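Side-chain contact in ferritin light chain (Trichoplusia ni, PDB 1Z6O), which stores iron as the light chain of a secreted insect ferritin shell, probably helping the ferric mineral core to nucleate: residues E158-Q161 against Y162-E166. Sequence-based numbering, arbitrary orientation.
With CA (calcium ion), chain Z; FE (Fe (III) ion), chain Y.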
loop_
_atom_site.group_PDB
_atom_site.type_symbol
_atom_site.label_atom_id
_atom_site.label_comp_id
_atom_site.label_asym_id
_atom_site.label_seq_id
_atom_site.Cartn_x
_atom_site.Cartn_y
_atom_site.Cartn_z
ATOM N N GLU A 158 -7.361 -23.915 45.601
ATOM C CA GLU A 158 -6.416 -23.186 44.750
ATOM C C GLU A 158 -5.429 -24.221 44.203
ATOM O O GLU A 158 -5.128 -24.235 43.007
ATOM C CB GLU A 158 -5.676 -22.102 45.543
ATOM C CG GLU A 158 -4.916 -21.095 44.654
ATOM C CD GLU A 158 -3.598 -21.631 44.075
ATOM O OE1 GLU A 158 -3.264 -21.248 42.928
ATOM O OE2 GLU A 158 -2.885 -22.410 44.757
ATOM N N ILE A 159 -4.932 -25.093 45.075
ATOM C CA ILE A 159 -4.022 -26.155 44.629
ATOM C C ILE A 159 -4.782 -27.103 43.690
ATOM O O ILE A 159 -4.251 -27.546 42.671
ATOM C CB ILE A 159 -3.478 -26.988 45.821
ATOM C CG1 ILE A 159 -2.561 -26.123 46.696
ATOM C CG2 ILE A 159 -2.729 -28.227 45.295
ATOM C CD1 ILE A 159 -1.360 -25.508 45.940
ATOM N N ALA A 160 -6.030 -27.421 44.029
ATOM C CA ALA A 160 -6.817 -28.314 43.176
ATOM C C ALA A 160 -6.989 -27.755 41.755
ATOM O O ALA A 160 -6.775 -28.467 40.771
ATOM C CB ALA A 160 -8.193 -28.576 43.809
ATOM N N GLN A 161 -7.368 -26.482 41.645
ATOM C CA GLN A 161 -7.574 -25.865 40.329
ATOM C C GLN A 161 -6.243 -25.746 39.578
ATOM O O GLN A 161 -6.199 -25.914 38.357
ATOM C CB GLN A 161 -8.231 -24.480 40.482
ATOM C CG GLN A 161 -8.225 -23.629 39.198
ATOM C CD GLN A 161 -9.287 -24.012 38.150
ATOM O OE1 GLN A 161 -9.856 -25.118 38.148
ATOM N NE2 GLN A 161 -9.543 -23.083 37.236
ATOM N N TYR A 162 -5.165 -25.447 40.300
ATOM C CA TYR A 162 -3.837 -25.360 39.675
ATOM C C TYR A 162 -3.486 -26.721 39.045
ATOM O O TYR A 162 -3.050 -26.793 37.891
ATOM C CB TYR A 162 -2.786 -24.985 40.731
ATOM C CG TYR A 162 -1.346 -25.110 40.268
ATOM C CD1 TYR A 162 -0.869 -24.378 39.179
ATOM C CD2 TYR A 162 -0.452 -25.934 40.947
ATOM C CE1 TYR A 162 0.482 -24.467 38.778
ATOM C CE2 TYR A 162 0.890 -26.025 40.562
ATOM C CZ TYR A 162 1.344 -25.294 39.482
ATOM O OH TYR A 162 2.666 -25.403 39.116
ATOM N N LEU A 163 -3.684 -27.806 39.791
ATOM C CA LEU A 163 -3.395 -29.137 39.256
ATOM C C LEU A 163 -4.315 -29.466 38.079
ATOM O O LEU A 163 -3.868 -30.008 37.068
ATOM C CB LEU A 163 -3.556 -30.210 40.344
ATOM C CG LEU A 163 -2.517 -30.149 41.475
ATOM C CD1 LEU A 163 -2.936 -31.089 42.609
ATOM C CD2 LEU A 163 -1.130 -30.536 40.918
ATOM N N GLU A 164 -5.598 -29.141 38.210
ATOM C CA GLU A 164 -6.562 -29.416 37.147
ATOM C C GLU A 164 -6.179 -28.732 35.846
ATOM O O GLU A 164 -6.173 -29.354 34.786
ATOM C CB GLU A 164 -7.970 -28.949 37.563
ATOM C CG GLU A 164 -8.600 -29.848 38.640
ATOM C CD GLU A 164 -9.866 -29.270 39.268
ATOM O OE1 GLU A 164 -10.385 -28.240 38.790
ATOM O OE2 GLU A 164 -10.346 -29.857 40.258
ATOM N N GLU A 165 -5.843 -27.451 35.939
ATOM C CA GLU A 165 -5.506 -26.651 34.769
ATOM C C GLU A 165 -4.127 -26.891 34.155
ATOM O O GLU A 165 -3.984 -26.978 32.938
ATOM C CB GLU A 165 -5.598 -25.166 35.128
ATOM C CG GLU A 165 -6.992 -24.670 35.466
ATOM C CD GLU A 165 -7.819 -24.418 34.221
ATOM O OE1 GLU A 165 -7.206 -24.136 33.172
ATOM O OE2 GLU A 165 -9.067 -24.483 34.291
ATOM N N GLU A 166 -3.112 -26.993 34.998
ATOM C CA GLU A 166 -1.749 -27.120 34.502
ATOM C C GLU A 166 -1.190 -28.514 34.333
ATOM O O GLU A 166 -0.174 -28.685 33.667
ATOM C CB GLU A 166 -0.812 -26.326 35.419
ATOM C CG GLU A 166 -1.184 -24.862 35.537
ATOM C CD GLU A 166 -1.202 -24.168 34.187
ATOM O OE1 GLU A 166 -0.195 -24.274 33.449
ATOM O OE2 GLU A 166 -2.219 -23.519 33.861
HETATM CA CA CA Z . -11.766 -26.745 37.824
HETATM FE FE FE Y . -10.235 -23.285 32.882
#
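Gln-161 and Glu-164, one helical turn apart, show how an i/i+3 pair can be turned into a metal clamp. Gln-161 OE1 lies 2.5 Å from the calcium ion and Glu-164 OE1 2.3 Å from it. The calcium draws the two oxygens to 3.2 Å of each other, Gln-161 OE1 to Glu-164 OE1. The two side chains meet almost at right angles, with amide and carboxylate planes 81° apart. Gln-161 leaves the helix with CG trans to the amide nitrogen and bends at chi2 (78°), which carries the amide along the helix, whereas Glu-164 runs out extended beyond CG. The second carboxylate oxygen, Glu-164 OE2, shares a hydrogen bond with His-144, which should help hold the group's rotation.

One residue on, Glu-165 sends OE2 to the iron (III) ion at 2.2 Å. Its folded chain passes the Gln-161 amide, with Glu-165 CG 3.6 Å from Gln-161 CD; the strongest polar partner of that amide is Glu-169 of a second subunit. Gln-161 and Glu-164 of three light chains together supply six oxygens to the calcium, and three copies of Glu-165 surround the iron, so this part of helix 157-190 lines the threefold channel of the ferritin shell, classically regarded as a route for metal ions.

Four i to i+4 backbone hydrogen bonds join the segments: the N-H groups of Tyr-162, Leu-163, Glu-164 and Glu-165 reach the carbonyls of Glu-158, Ile-159, Ala-160 and Gln-161, Leu-163 N to Ile-159 O being 2.9 Å. The helix widens into a pi-type turn at 164-166.

Apolar contact is slighter and belongs to the four-helix bundle. Ile-159 CG2 meets Leu-163 CD1 at 3.9 Å, while Tyr-162 stacks on His-93 and hydrogen-bonds Asp-89 through its hydroxyl.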